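Phenyl-3-pyruvate decarboxylase (Azospirillum brasilense, PDB 2NXW) decarboxylates indole-3-pyruvate to indole-3-acetaldehyde in auxin biosynthesis, using thiamine diphosphate and a metal ion. Local coordinates at residues Y92-A104 and D139-A151. Numbering follows the deposited sequence.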
loop_
_atom_site.group_PDB
_atom_site.type_symbol
_atom_site.label_atom_id
_atom_site.label_comp_id
_atom_site.label_asym_id
_atom_site.label_seq_id
_atom_site.Cartn_x
_atom_site.Cartn_y
_atom_site.Cartn_z
ATOM N N TYR A 92 -14.884 -19.708 13.192
ATOM C CA TYR A 92 -14.928 -18.419 12.516
ATOM C C TYR A 92 -14.883 -17.245 13.473
ATOM O O TYR A 92 -15.460 -17.289 14.564
ATOM C CB TYR A 92 -16.210 -18.326 11.681
ATOM C CG TYR A 92 -16.141 -17.311 10.564
ATOM C CD1 TYR A 92 -15.317 -17.536 9.467
ATOM C CD2 TYR A 92 -16.893 -16.135 10.602
ATOM C CE1 TYR A 92 -15.231 -16.626 8.423
ATOM C CE2 TYR A 92 -16.813 -15.200 9.548
ATOM C CZ TYR A 92 -15.975 -15.466 8.465
ATOM O OH TYR A 92 -15.873 -14.589 7.405
ATOM N N GLY A 93 -14.199 -16.190 13.047
ATOM C CA GLY A 93 -14.131 -15.000 13.864
ATOM C C GLY A 93 -13.001 -14.997 14.872
ATOM O O GLY A 93 -11.846 -15.270 14.538
ATOM N N ALA A 94 -13.347 -14.678 16.116
ATOM C CA ALA A 94 -12.366 -14.594 17.194
ATOM C C ALA A 94 -11.411 -15.775 17.261
ATOM O O ALA A 94 -10.196 -15.592 17.416
ATOM C CB ALA A 94 -13.080 -14.411 18.538
ATOM N N GLY A 95 -11.951 -16.987 17.143
ATOM C CA GLY A 95 -11.109 -18.173 17.196
ATOM C C GLY A 95 -9.983 -18.130 16.175
ATOM O O GLY A 95 -8.807 -18.306 16.507
ATOM N N ALA A 96 -10.336 -17.874 14.921
ATOM C CA ALA A 96 -9.345 -17.804 13.860
ATOM C C ALA A 96 -8.387 -16.614 14.010
ATOM O O ALA A 96 -7.175 -16.760 13.839
ATOM C CB ALA A 96 -10.055 -17.753 12.491
ATOM N N PHE A 97 -8.927 -15.439 14.324
ATOM C CA PHE A 97 -8.074 -14.266 14.464
ATOM C C PHE A 97 -7.069 -14.444 15.594
ATOM O O PHE A 97 -5.978 -13.882 15.552
ATOM C CB PHE A 97 -8.905 -13.008 14.717
ATOM C CG PHE A 97 -9.639 -12.517 13.506
ATOM C CD1 PHE A 97 -8.961 -12.281 12.317
ATOM C CD2 PHE A 97 -11.015 -12.297 13.557
ATOM C CE1 PHE A 97 -9.646 -11.827 11.173
ATOM C CE2 PHE A 97 -11.709 -11.848 12.434
ATOM C CZ PHE A 97 -11.026 -11.612 11.239
ATOM N N ASN A 98 -7.447 -15.244 16.589
ATOM C CA ASN A 98 -6.589 -15.506 17.733
ATOM C C ASN A 98 -5.416 -16.437 17.403
ATOM O O ASN A 98 -4.562 -16.670 18.245
ATOM C CB ASN A 98 -7.452 -16.095 18.859
ATOM C CG ASN A 98 -6.876 -15.855 20.241
ATOM O OD1 ASN A 98 -6.092 -14.922 20.466
ATOM N ND2 ASN A 98 -7.289 -16.685 21.191
ATOM N N MET A 99 -5.374 -16.978 16.183
ATOM C CA MET A 99 -4.285 -17.867 15.783
ATOM C C MET A 99 -3.393 -17.248 14.694
ATOM O O MET A 99 -2.477 -17.891 14.189
ATOM C CB MET A 99 -4.868 -19.203 15.294
ATOM C CG MET A 99 -3.896 -20.368 15.420
ATOM S SD MET A 99 -4.689 -21.961 15.083
ATOM C CE MET A 99 -5.085 -21.800 13.295
ATOM N N VAL A 100 -3.654 -15.991 14.354
ATOM C CA VAL A 100 -2.895 -15.291 13.326
ATOM C C VAL A 100 -1.393 -15.257 13.630
ATOM O O VAL A 100 -0.567 -15.498 12.752
ATOM C CB VAL A 100 -3.462 -13.856 13.140
ATOM C CG1 VAL A 100 -2.498 -12.969 12.374
ATOM C CG2 VAL A 100 -4.802 -13.934 12.395
ATOM N N ASN A 101 -1.024 -14.968 14.874
ATOM C CA ASN A 101 0.385 -14.928 15.223
ATOM C C ASN A 101 1.072 -16.289 15.061
ATOM O O ASN A 101 2.152 -16.382 14.465
ATOM C CB ASN A 101 0.552 -14.412 16.655
ATOM C CG ASN A 101 1.986 -14.420 17.098
ATOM O OD1 ASN A 101 2.872 -13.944 16.380
ATOM N ND2 ASN A 101 2.236 -14.962 18.283
ATOM N N ALA A 102 0.464 -17.349 15.596
ATOM C CA ALA A 102 1.077 -18.671 15.477
ATOM C C ALA A 102 1.246 -19.064 14.011
ATOM O O ALA A 102 2.255 -19.670 13.635
ATOM C CB ALA A 102 0.229 -19.715 16.206
ATOM N N VAL A 103 0.266 -18.705 13.184
ATOM C CA VAL A 103 0.345 -19.043 11.765
ATOM C C VAL A 103 1.432 -18.230 11.065
ATOM O O VAL A 103 2.169 -18.770 10.222
ATOM C CB VAL A 103 -1.029 -18.858 11.084
ATOM C CG1 VAL A 103 -0.919 -19.081 9.570
ATOM C CG2 VAL A 103 -2.017 -19.858 11.695
ATOM N N ALA A 104 1.553 -16.948 11.417
ATOM C CA ALA A 104 2.600 -16.101 10.832
ATOM C C ALA A 104 3.971 -16.675 11.210
ATOM O O ALA A 104 4.895 -16.686 10.397
ATOM C CB ALA A 104 2.464 -14.651 11.334
ATOM N N ASP A 139 -14.076 -11.268 2.450
ATOM C CA ASP A 139 -14.309 -11.119 3.884
ATOM C C ASP A 139 -13.011 -10.835 4.632
ATOM O O ASP A 139 -11.931 -11.269 4.229
ATOM C CB ASP A 139 -14.956 -12.385 4.461
ATOM C CG ASP A 139 -14.110 -13.632 4.233
ATOM O OD1 ASP A 139 -13.832 -13.934 3.051
ATOM O OD2 ASP A 139 -13.727 -14.308 5.225
ATOM N N THR A 140 -13.135 -10.105 5.730
ATOM C CA THR A 140 -11.994 -9.738 6.561
ATOM C C THR A 140 -11.107 -10.917 6.958
ATOM O O THR A 140 -9.884 -10.845 6.845
ATOM C CB THR A 140 -12.483 -9.031 7.843
ATOM O OG1 THR A 140 -13.254 -7.878 7.478
ATOM C CG2 THR A 140 -11.309 -8.598 8.716
ATOM N N GLN A 141 -11.714 -12.002 7.421
ATOM C CA GLN A 141 -10.915 -13.142 7.841
ATOM C C GLN A 141 -10.096 -13.731 6.704
ATOM O O GLN A 141 -8.909 -13.997 6.859
ATOM C CB GLN A 141 -11.806 -14.222 8.464
ATOM C CG GLN A 141 -11.028 -15.418 8.988
ATOM C CD GLN A 141 -11.863 -16.324 9.870
ATOM O OE1 GLN A 141 -12.528 -15.863 10.801
ATOM N NE2 GLN A 141 -11.826 -17.622 9.589
ATOM N N PHE A 142 -10.734 -13.955 5.563
ATOM C CA PHE A 142 -10.023 -14.514 4.424
ATOM C C PHE A 142 -8.889 -13.572 4.015
ATOM O O PHE A 142 -7.775 -14.018 3.740
ATOM C CB PHE A 142 -10.997 -14.710 3.254
ATOM C CG PHE A 142 -10.515 -15.676 2.208
ATOM C CD1 PHE A 142 -10.916 -17.009 2.238
ATOM C CD2 PHE A 142 -9.665 -15.253 1.196
ATOM C CE1 PHE A 142 -10.472 -17.914 1.263
ATOM C CE2 PHE A 142 -9.215 -16.148 0.216
ATOM C CZ PHE A 142 -9.622 -17.476 0.257
ATOM N N GLN A 143 -9.169 -12.267 3.999
ATOM C CA GLN A 143 -8.163 -11.285 3.603
ATOM C C GLN A 143 -6.956 -11.254 4.536
ATOM O O GLN A 143 -5.834 -11.014 4.102
ATOM C CB GLN A 143 -8.785 -9.894 3.515
ATOM C CG GLN A 143 -9.853 -9.784 2.439
ATOM C CD GLN A 143 -9.338 -10.186 1.070
ATOM O OE1 GLN A 143 -8.379 -9.607 0.562
ATOM N NE2 GLN A 143 -9.971 -11.186 0.466
ATOM N N VAL A 144 -7.192 -11.468 5.823
ATOM C CA VAL A 144 -6.095 -11.486 6.773
ATOM C C VAL A 144 -5.281 -12.763 6.584
ATOM O O VAL A 144 -4.054 -12.718 6.519
ATOM C CB VAL A 144 -6.628 -11.389 8.232
ATOM C CG1 VAL A 144 -5.550 -11.792 9.225
ATOM C CG2 VAL A 144 -7.078 -9.962 8.517
ATOM N N PHE A 145 -5.950 -13.910 6.467
ATOM C CA PHE A 145 -5.192 -15.140 6.311
ATOM C C PHE A 145 -4.427 -15.255 5.002
ATOM O O PHE A 145 -3.399 -15.920 4.945
ATOM C CB PHE A 145 -6.079 -16.368 6.552
ATOM C CG PHE A 145 -6.172 -16.746 8.011
ATOM C CD1 PHE A 145 -7.135 -16.172 8.843
ATOM C CD2 PHE A 145 -5.224 -17.595 8.569
ATOM C CE1 PHE A 145 -7.147 -16.438 10.219
ATOM C CE2 PHE A 145 -5.223 -17.868 9.946
ATOM C CZ PHE A 145 -6.188 -17.286 10.769
ATOM N N LYS A 146 -4.909 -14.579 3.963
ATOM C CA LYS A 146 -4.225 -14.615 2.678
ATOM C C LYS A 146 -2.841 -13.982 2.807
ATOM O O LYS A 146 -1.945 -14.273 2.019
ATOM C CB LYS A 146 -5.033 -13.863 1.616
ATOM N N GLU A 147 -2.669 -13.122 3.808
ATOM C CA GLU A 147 -1.391 -12.448 4.031
ATOM C C GLU A 147 -0.348 -13.329 4.718
ATOM O O GLU A 147 0.845 -13.039 4.661
ATOM C CB GLU A 147 -1.593 -11.187 4.884
ATOM C CG GLU A 147 -2.447 -10.097 4.251
ATOM C CD GLU A 147 -1.802 -9.484 3.024
ATOM O OE1 GLU A 147 -0.572 -9.253 3.044
ATOM O OE2 GLU A 147 -2.531 -9.215 2.047
ATOM N N ILE A 148 -0.790 -14.405 5.365
ATOM C CA ILE A 148 0.127 -15.274 6.093
ATOM C C ILE A 148 0.104 -16.744 5.688
ATOM O O ILE A 148 0.501 -17.622 6.461
ATOM C CB ILE A 148 -0.130 -15.159 7.607
ATOM C CG1 ILE A 148 -1.595 -15.481 7.914
ATOM C CG2 ILE A 148 0.214 -13.748 8.076
ATOM C CD1 ILE A 148 -1.947 -15.416 9.399
ATOM N N THR A 149 -0.361 -17.009 4.470
ATOM C CA THR A 149 -0.416 -18.372 3.942
ATOM C C THR A 149 -0.039 -18.349 2.467
ATOM O O THR A 149 -0.139 -17.304 1.819
ATOM C CB THR A 149 -1.829 -18.994 4.079
ATOM O OG1 THR A 149 -2.799 -18.126 3.476
ATOM C CG2 THR A 149 -2.185 -19.204 5.543
ATOM N N VAL A 150 0.395 -19.495 1.936
ATOM C CA VAL A 150 0.789 -19.568 0.528
ATOM C C VAL A 150 -0.336 -19.935 -0.426
ATOM O O VAL A 150 -0.190 -19.792 -1.636
ATOM C CB VAL A 150 1.971 -20.546 0.307
ATOM C CG1 VAL A 150 3.188 -20.005 1.010
ATOM C CG2 VAL A 150 1.628 -21.949 0.788
ATOM N N ALA A 151 -1.449 -20.409 0.112
ATOM C CA ALA A 151 -2.597 -20.773 -0.702
ATOM C C ALA A 151 -3.812 -20.803 0.199
ATOM O O ALA A 151 -3.692 -21.079 1.398
ATOM C CB ALA A 151 -2.379 -22.141 -1.346
HETATM O O HOH W 1 -14.611 -12.194 8.139
#
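Gln-141 OE1 lies over one face of the Tyr-92 ring, 3.5 Å above its plane and offset toward the rim, the amide turned 35° from the ring; Asp-139 OD2 stands at the edge beside the hydroxyl. Ala-96 O meets the edge of Phe-145, 3.3 Å from CZ, with Val-103 CG2 also near that plane. Phe-97 approaches obliquely, CZ 3.7 Å from Gln-141 CA and CE1 against Val-144 CG2. Gln-141 suits its place by length: with CG anti to the backbone N (chi1 -177°) and the chain extended, OE1 reaches Gly-93 N at 2.8 Å, nearly straight and in the carbonyl plane. This bond and those from NE2 to Tyr-180 OH and Ser-117 OG fix the amide's rotation. At Gly-93, the N-cap of helix 94-97, a CB would press on the preceding carbonyl O. A water joins Tyr-92 OH to Gln-141 N; a leucine replacing Tyr-92 would probably leave that water and Asp-139 OD2 without the hydroxyl, and the amide less covered. Branched Val-100, Val-103 and Ile-148 interlock beyond, small Ala-104 fitting against Ile-148 CG2. In this N-terminal cofactor-binding domain, helix 140-145 packs beside 92-104, whose Gly-95 lines the thiamine diphosphate pocket; strand 113-119 backs Ala-96 and Val-103, and Phe-145 stacks on Tyr-180 of strand 179-184.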